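Local coordinates for cytochrome (Paracoccus pantotrophus, PDB 2XTS), which forms the N-terminal, haem-c-carrying part of SoxD in the sulfane dehydrogenase SoxCD and probably passes on electrons from the oxidation of protein-bound sulfur, at residues Phe116-Asn121 with Asp126-Thr131; Pro84-Val89 with Ala112-Leu117. One frame throughout, in Å; residues are numbered along the deposited sequence.

In the fold
The two contacts share one element, helix 107-120 of the class I cytochrome c fold, and their centres lie about 8 Å apart. Along the chain, helix 86-96 comes first, then helix 107-120, then the returning segment that ends in strand 129-131. Contact 2 joins the first two of these, and contact 1 joins the end of helix 107-120 to the segment after it. They merge where Leu130 CD2 packs 3.6 Å from Thr114 CG2 and Leu118 CD2 lies 3.8 Å from Leu86 CD1. Helix 107-120 is thus packed on by both neighbours, while its Ile113 touches the haem that probably carries the electrons.

Contact 1: Phe116-Asn121 with Asp126-Thr131; sequences FLLYSN and DDFVLT
The turn that follows the C-terminal helix of the cytochrome c domain brings the chain back along that helix, and Tyr119 meets Asp126 where the two run together. Tyr119 CE1 lies 3.5 Å from Asp126 CB, while CD1 of the same ring sits 3.7 Å from Asp126 N, which puts one side of the phenol against backbone as well as side chain. With CG anti to the backbone N (chi1 169°), the Tyr119 ring comes to lie alongside Asp126. The two side chains lie side by side and point the same way, ring and carboxylate planes 28° apart. A tyrosine fits because its ring carbons can pack on Asp126 while the hydroxyl at the far end suits a place near the surface. An alanine at Tyr119 would remove the ring and is likely to open a gap beside the Asp126 backbone. Deeper in, Leu118 and Phe128 slant across each other, the methyl Leu118 CD1 meeting the ring obliquely at 4.0 Å from Phe128 CE2; a leucine suits this buried helix face, and the phenylalanine ring gives it a broad apolar partner. On the helix's other flank its last turn is tied off by side chains: Ser120 OG bonds to Phe116 O at 2.9 Å, and Asn121 ND2 to Leu117 O at 2.9 Å with a nearly straight 166° N-H...O angle. Each carbonyl also accepts a backbone N-H from the opposite face, and Asn121 ND2 bonds Leu63 O too. Val35 of helix 35-45 touches both Tyr119 and Phe128, and strand 129-131 pairs antiparallel with strand 32-34.

Contact 2: Pro84-Val89 with Ala112-Leu117; sequences PYLSTV and AITAFL
Leu86 and Thr114 reach toward each other tip to tip, Leu86 CD1 meeting the methyl Thr114 CG2 at 3.6 Å, with Leu86 CG only slightly farther off at 3.9 Å. Thr114 can offer carbon here because its CG2 stands anti to the backbone N and its OG1 anti to the carbonyl carbon (chi1 -59°), an orientation in which the hydroxyl bonds to Thr110 O one turn earlier. A threonine therefore suits a buried helix face: its polar atom is satisfied by its own helix and its methyl is left for packing. One turn along helix 86-96, Val89 slants across both Thr114 and Leu117. Its CG1 lies 4.1 Å from Thr114 CG2 and 3.8 Å from Leu117 CD1, so a single methyl bridges two positions about one turn apart on the facing helix. The compact, branched valine fits where the backbones come closest, Val89 CA and Thr114 CA being 6.7 Å apart. No hydrogen bond crosses the contact. Ile79 of helix 79-82 touches both Val89 and Leu117, Leu130 of strand 129-131 packs on Ala115, and, also on helix 86-96, Thr88 OG1 hydrogen-bonds Glu238 O of the sulfite dehydrogenase chain, placing this helix at the border with that subunit.

Contact 1: Phe116-Asn121 with Asp126-Thr131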
ATOM      1  N   PHE D 116      32.759  36.753  -7.737  1.00  8.40           N
ATOM      2  CA  PHE D 116      32.965  36.425  -9.156  1.00  8.68           C
ATOM      3  C   PHE D 116      31.634  36.271  -9.918  1.00  8.56           C
ATOM      4  O   PHE D 116      31.527  36.663 -11.075  1.00  9.05           O
ATOM      5  CB  PHE D 116      33.788  35.131  -9.293  1.00  9.15           C
ATOM      6  CG  PHE D 116      33.948  34.675 -10.705  1.00  9.81           C
ATOM      7  CD1 PHE D 116      34.760  35.383 -11.574  1.00 11.49           C
ATOM      8  CD2 PHE D 116      33.256  33.559 -11.171  1.00 11.34           C
ATOM      9  CE1 PHE D 116      34.897  35.004 -12.885  1.00 11.18           C
ATOM     10  CE2 PHE D 116      33.391  33.177 -12.511  1.00 10.86           C
ATOM     11  CZ  PHE D 116      34.221  33.906 -13.355  1.00 11.67           C
ATOM     12  N   LEU D 117      30.633  35.660  -9.288  1.00  8.11           N
ATOM     13  CA  LEU D 117      29.317  35.542  -9.927  1.00  8.53           C
ATOM     14  C   LEU D 117      28.683  36.928 -10.108  1.00  8.66           C
ATOM     15  O   LEU D 117      28.055  37.202 -11.122  1.00  9.11           O
ATOM     16  CB  LEU D 117      28.411  34.580  -9.144  1.00  8.59           C
ATOM     17  CG  LEU D 117      28.828  33.108  -9.232  1.00  9.10           C
ATOM     18  CD1 LEU D 117      27.984  32.330  -8.249  1.00  9.75           C
ATOM     19  CD2 LEU D 117      28.675  32.575 -10.651  1.00  9.97           C
ATOM     20  N   LEU D 118      28.850  37.819  -9.135  1.00  8.48           N
ATOM     21  CA  LEU D 118      28.388  39.201  -9.329  1.00  9.18           C
ATOM     22  C   LEU D 118      29.093  39.830 -10.536  1.00  9.53           C
ATOM     23  O   LEU D 118      28.472  40.467 -11.365  1.00 10.30           O
ATOM     24  CB  LEU D 118      28.640  40.050  -8.091  1.00  8.70           C
ATOM     25  CG  LEU D 118      27.709  39.794  -6.921  1.00  9.97           C
ATOM     26  CD1 LEU D 118      28.248  40.429  -5.649  1.00 11.45           C
ATOM     27  CD2 LEU D 118      26.290  40.280  -7.223  1.00 12.29           C
ATOM     28  N   TYR D 119      30.409  39.682 -10.609  1.00  9.90           N
ATOM     29  CA  TYR D 119      31.165  40.247 -11.721  1.00  9.87           C
ATOM     30  C   TYR D 119      30.721  39.656 -13.064  1.00  9.99           C
ATOM     31  O   TYR D 119      30.544  40.368 -14.050  1.00 10.74           O
ATOM     32  CB  TYR D 119      32.656  39.981 -11.513  1.00  9.85           C
ATOM     33  CG  TYR D 119      33.498  40.298 -12.729  1.00 10.20           C
ATOM     34  CD1 TYR D 119      33.754  41.619 -13.071  1.00 12.05           C
ATOM     35  CD2 TYR D 119      33.981  39.283 -13.567  1.00 12.59           C
ATOM     36  CE1 TYR D 119      34.509  41.924 -14.196  1.00 14.49           C
ATOM     37  CE2 TYR D 119      34.716  39.590 -14.690  1.00 15.55           C
ATOM     38  CZ  TYR D 119      34.974  40.917 -14.991  1.00 15.44           C
ATOM     39  OH  TYR D 119      35.707  41.227 -16.100  1.00 20.65           O
ATOM     40  N   SER D 120      30.505  38.348 -13.092  1.00  9.74           N
ATOM     41  CA  SER D 120      30.109  37.672 -14.312  1.00  9.71           C
ATOM     42  C   SER D 120      28.724  38.104 -14.815  1.00 10.15           C
ATOM     43  O   SER D 120      28.417  38.018 -16.012  1.00 10.99           O
ATOM     44  CB  SER D 120      30.147  36.171 -14.107  1.00  9.62           C
ATOM     45  OG  SER D 120      31.439  35.685 -13.838  1.00 10.78           O
ATOM     46  N   ASN D 121      27.900  38.595 -13.898  1.00  9.66           N
ATOM     47  CA  ASN D 121      26.580  39.137 -14.197  1.00  9.68           C
ATOM     48  C   ASN D 121      26.615  40.649 -14.423  1.00 10.62           C
ATOM     49  O   ASN D 121      25.579  41.272 -14.567  1.00 12.29           O
ATOM     50  CB  ASN D 121      25.603  38.787 -13.057  1.00  9.62           C
ATOM     51  CG  ASN D 121      25.022  37.413 -13.214  1.00  9.38           C
ATOM     52  OD1 ASN D 121      24.065  37.237 -13.969  1.00 10.73           O
ATOM     53  ND2 ASN D 121      25.574  36.432 -12.497  1.00 10.14           N
ATOM     54  N   ASP D 126      35.830  44.310 -11.570  1.00 15.13           N
ATOM     55  CA  ASP D 126      36.716  43.154 -11.360  1.00 15.75           C
ATOM     56  C   ASP D 126      37.626  43.260 -10.146  1.00 15.70           C
ATOM     57  O   ASP D 126      38.359  42.330  -9.859  1.00 16.12           O
ATOM     58  CB  ASP D 126      37.545  42.814 -12.615  1.00 16.29           C
ATOM     59  CG  ASP D 126      38.493  43.918 -13.043  1.00 18.46           C
ATOM     60  OD1 ASP D 126      38.738  44.888 -12.292  1.00 19.96           O
ATOM     61  OD2 ASP D 126      39.013  43.773 -14.171  1.00 22.51           O
ATOM     62  N   ASP D 127      37.588  44.398  -9.463  1.00 15.64           N
ATOM     63  CA  ASP D 127      38.336  44.583  -8.223  1.00 16.01           C
ATOM     64  C   ASP D 127      37.467  44.520  -6.970  1.00 15.87           C
ATOM     65  O   ASP D 127      37.937  44.776  -5.880  1.00 17.03           O
ATOM     66  CB  ASP D 127      39.152  45.887  -8.259  1.00 16.31           C
ATOM     67  CG  ASP D 127      38.295  47.137  -8.417  1.00 17.87           C
ATOM     68  OD1 ASP D 127      37.075  47.052  -8.717  1.00 20.43           O
ATOM     69  OD2 ASP D 127      38.867  48.250  -8.259  1.00 22.63           O
ATOM     70  N   PHE D 128      36.203  44.111  -7.116  1.00 14.36           N
ATOM     71  CA  PHE D 128      35.285  44.086  -5.995  1.00 14.22           C
ATOM     72  C   PHE D 128      35.671  43.037  -4.955  1.00 13.67           C
ATOM     73  O   PHE D 128      36.060  41.910  -5.302  1.00 14.19           O
ATOM     74  CB  PHE D 128      33.885  43.845  -6.528  1.00 14.09           C
ATOM     75  CG  PHE D 128      32.809  43.844  -5.466  1.00 14.48           C
ATOM     76  CD1 PHE D 128      32.374  45.029  -4.881  1.00 14.41           C
ATOM     77  CD2 PHE D 128      32.194  42.656  -5.078  1.00 14.45           C
ATOM     78  CE1 PHE D 128      31.369  45.021  -3.921  1.00 15.44           C
ATOM     79  CE2 PHE D 128      31.195  42.643  -4.125  1.00 15.00           C
ATOM     80  CZ  PHE D 128      30.784  43.822  -3.558  1.00 15.32           C
ATOM     81  N   VAL D 129      35.563  43.431  -3.686  1.00 13.90           N
ATOM     82  CA  VAL D 129      35.757  42.572  -2.532  1.00 13.24           C
ATOM     83  C   VAL D 129      34.440  42.447  -1.762  1.00 13.09           C
ATOM     84  O   VAL D 129      33.886  43.437  -1.267  1.00 13.96           O
ATOM     85  CB  VAL D 129      36.841  43.117  -1.580  1.00 13.35           C
ATOM     86  CG1 VAL D 129      37.119  42.127  -0.485  1.00 14.86           C
ATOM     87  CG2 VAL D 129      38.111  43.415  -2.347  1.00 14.83           C
ATOM     88  N   LEU D 130      33.923  41.226  -1.695  1.00 12.29           N
ATOM     89  CA  LEU D 130      32.709  40.942  -0.941  1.00 11.68           C
ATOM     90  C   LEU D 130      33.093  40.508   0.458  1.00 11.77           C
ATOM     91  O   LEU D 130      33.941  39.622   0.626  1.00 12.58           O
ATOM     92  CB  LEU D 130      31.912  39.851  -1.625  1.00 11.20           C
ATOM     93  CG  LEU D 130      30.527  39.553  -1.053  1.00  9.84           C
ATOM     94  CD1 LEU D 130      29.561  40.748  -1.192  1.00 10.91           C
ATOM     95  CD2 LEU D 130      29.978  38.326  -1.737  1.00 10.24           C
ATOM     96  N   THR D 131      32.494  41.151   1.458  1.00 12.48           N
ATOM     97  CA  THR D 131      32.747  40.807   2.846  1.00 12.89           C
ATOM     98  C   THR D 131      31.452  40.608   3.627  1.00 12.77           C
ATOM     99  O   THR D 131      30.356  40.967   3.153  1.00 12.62           O
ATOM    100  CB  THR D 131      33.532  41.924   3.558  1.00 13.54           C
ATOM    101  OG1 THR D 131      32.646  43.012   3.814  1.00 16.60           O
ATOM    102  CG2 THR D 131      34.734  42.389   2.723  1.00 15.07           C
TER

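Contact 2: Pro84-Val89 with Ala112-Leu117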
ATOM      1  N   PRO D  84      16.248  37.155  -6.598  1.00  7.75           N
ATOM      2  CA  PRO D  84      15.995  38.382  -5.849  1.00  7.63           C
ATOM      3  C   PRO D  84      17.109  38.807  -4.880  1.00  7.68           C
ATOM      4  O   PRO D  84      17.284  40.012  -4.668  1.00  9.09           O
ATOM      5  CB  PRO D  84      14.694  38.065  -5.103  1.00  8.11           C
ATOM      6  CG  PRO D  84      14.758  36.578  -4.918  1.00  7.75           C
ATOM      7  CD  PRO D  84      15.413  36.028  -6.144  1.00  7.47           C
ATOM      8  N   TYR D  85      17.801  37.841  -4.266  1.00  8.34           N
ATOM      9  CA  TYR D  85      18.714  38.115  -3.142  1.00  8.62           C
ATOM     10  C   TYR D  85      20.065  37.437  -3.295  1.00  8.47           C
ATOM     11  O   TYR D  85      20.158  36.268  -3.689  1.00  8.04           O
ATOM     12  CB  TYR D  85      18.091  37.611  -1.820  1.00  9.01           C
ATOM     13  CG  TYR D  85      16.700  38.150  -1.576  1.00  9.39           C
ATOM     14  CD1 TYR D  85      16.491  39.522  -1.447  1.00 10.72           C
ATOM     15  CD2 TYR D  85      15.586  37.318  -1.516  1.00  9.99           C
ATOM     16  CE1 TYR D  85      15.207  40.044  -1.293  1.00 11.30           C
ATOM     17  CE2 TYR D  85      14.320  37.830  -1.325  1.00 11.57           C
ATOM     18  CZ  TYR D  85      14.136  39.179  -1.226  1.00 12.35           C
ATOM     19  OH  TYR D  85      12.863  39.677  -1.050  1.00 16.63           O
ATOM     20  N   LEU D  86      21.102  38.145  -2.880  1.00  8.01           N
ATOM     21  CA  LEU D  86      22.452  37.609  -2.865  1.00  7.95           C
ATOM     22  C   LEU D  86      22.624  36.532  -1.825  1.00  7.66           C
ATOM     23  O   LEU D  86      23.424  35.624  -2.029  1.00  8.03           O
ATOM     24  CB  LEU D  86      23.466  38.738  -2.649  1.00  8.67           C
ATOM     25  CG  LEU D  86      24.909  38.354  -2.939  1.00  9.32           C
ATOM     26  CD1 LEU D  86      25.072  37.990  -4.389  1.00  9.73           C
ATOM     27  CD2 LEU D  86      25.853  39.459  -2.541  1.00 10.94           C
ATOM     28  N   SER D  87      21.890  36.628  -0.722  1.00  7.71           N
ATOM     29  CA  SER D  87      21.985  35.624   0.320  1.00  7.14           C
ATOM     30  C   SER D  87      21.863  34.215  -0.233  1.00  6.82           C
ATOM     31  O   SER D  87      22.597  33.309   0.170  1.00  7.17           O
ATOM     32  CB  SER D  87      20.913  35.848   1.367  1.00  7.89           C
ATOM     33  OG  SER D  87      19.644  35.922   0.785  1.00  8.24           O
ATOM     34  N   THR D  88      20.924  34.022  -1.150  1.00  7.17           N
ATOM     35  CA  THR D  88      20.645  32.705  -1.706  1.00  7.21           C
ATOM     36  C   THR D  88      21.859  32.160  -2.447  1.00  7.35           C
ATOM     37  O   THR D  88      22.114  30.958  -2.448  1.00  7.83           O
ATOM     38  CB  THR D  88      19.453  32.782  -2.647  1.00  7.33           C
ATOM     39  OG1 THR D  88      18.426  33.593  -2.057  1.00  8.16           O
ATOM     40  CG2 THR D  88      18.929  31.404  -3.007  1.00  8.62           C
ATOM     41  N   VAL D  89      22.580  33.045  -3.127  1.00  7.63           N
ATOM     42  CA  VAL D  89      23.760  32.630  -3.885  1.00  7.90           C
ATOM     43  C   VAL D  89      24.814  32.045  -2.940  1.00  7.74           C
ATOM     44  O   VAL D  89      25.307  30.941  -3.117  1.00  8.25           O
ATOM     45  CB  VAL D  89      24.376  33.784  -4.670  1.00  7.81           C
ATOM     46  CG1 VAL D  89      25.569  33.305  -5.499  1.00  9.29           C
ATOM     47  CG2 VAL D  89      23.318  34.434  -5.593  1.00  8.63           C
ATOM     48  N   ALA D 112      34.380  34.775  -2.162  1.00  9.11           N
ATOM     49  CA  ALA D 112      35.106  35.016  -3.421  1.00  8.92           C
ATOM     50  C   ALA D 112      34.299  34.565  -4.639  1.00  8.35           C
ATOM     51  O   ALA D 112      34.185  35.292  -5.628  1.00  8.95           O
ATOM     52  CB  ALA D 112      36.456  34.336  -3.405  1.00  9.87           C
ATOM     53  N   ILE D 113      33.748  33.359  -4.575  1.00  8.43           N
ATOM     54  CA  ILE D 113      32.962  32.850  -5.690  1.00  8.62           C
ATOM     55  C   ILE D 113      31.737  33.732  -5.920  1.00  8.57           C
ATOM     56  O   ILE D 113      31.363  34.017  -7.048  1.00  9.29           O
ATOM     57  CB  ILE D 113      32.549  31.369  -5.465  1.00  9.09           C
ATOM     58  CG1 ILE D 113      33.779  30.473  -5.681  1.00 10.32           C
ATOM     59  CG2 ILE D 113      31.378  30.965  -6.373  1.00 10.39           C
ATOM     60  CD1 ILE D 113      33.581  29.084  -5.181  1.00 14.08           C
ATOM     61  N   THR D 114      31.090  34.155  -4.839  1.00  8.35           N
ATOM     62  CA  THR D 114      29.925  35.020  -4.955  1.00  8.29           C
ATOM     63  C   THR D 114      30.318  36.352  -5.602  1.00  8.57           C
ATOM     64  O   THR D 114      29.617  36.841  -6.470  1.00  9.49           O
ATOM     65  CB  THR D 114      29.223  35.211  -3.590  1.00  8.59           C
ATOM     66  OG1 THR D 114      28.819  33.939  -3.078  1.00  9.58           O
ATOM     67  CG2 THR D 114      27.983  36.049  -3.713  1.00  9.13           C
ATOM     68  N   ALA D 115      31.465  36.911  -5.223  1.00  9.03           N
ATOM     69  CA  ALA D 115      31.973  38.114  -5.881  1.00  9.18           C
ATOM     70  C   ALA D 115      32.173  37.893  -7.380  1.00  9.13           C
ATOM     71  O   ALA D 115      31.807  38.726  -8.199  1.00  9.58           O
ATOM     72  CB  ALA D 115      33.286  38.563  -5.234  1.00  9.91           C
ATOM     73  N   PHE D 116      32.759  36.753  -7.737  1.00  8.40           N
ATOM     74  CA  PHE D 116      32.965  36.425  -9.156  1.00  8.68           C
ATOM     75  C   PHE D 116      31.634  36.271  -9.918  1.00  8.56           C
ATOM     76  O   PHE D 116      31.527  36.663 -11.075  1.00  9.05           O
ATOM     77  CB  PHE D 116      33.788  35.131  -9.293  1.00  9.15           C
ATOM     78  CG  PHE D 116      33.948  34.675 -10.705  1.00  9.81           C
ATOM     79  CD1 PHE D 116      34.760  35.383 -11.574  1.00 11.49           C
ATOM     80  CD2 PHE D 116      33.256  33.559 -11.171  1.00 11.34           C
ATOM     81  CE1 PHE D 116      34.897  35.004 -12.885  1.00 11.18           C
ATOM     82  CE2 PHE D 116      33.391  33.177 -12.511  1.00 10.86           C
ATOM     83  CZ  PHE D 116      34.221  33.906 -13.355  1.00 11.67           C
ATOM     84  N   LEU D 117      30.633  35.660  -9.288  1.00  8.11           N
ATOM     85  CA  LEU D 117      29.317  35.542  -9.927  1.00  8.53           C
ATOM     86  C   LEU D 117      28.683  36.928 -10.108  1.00  8.66           C
ATOM     87  O   LEU D 117      28.055  37.202 -11.122  1.00  9.11           O
ATOM     88  CB  LEU D 117      28.411  34.580  -9.144  1.00  8.59           C
ATOM     89  CG  LEU D 117      28.828  33.108  -9.232  1.00  9.10           C
ATOM     90  CD1 LEU D 117      27.984  32.330  -8.249  1.00  9.75           C
ATOM     91  CD2 LEU D 117      28.675  32.575 -10.651  1.00  9.97           C
TER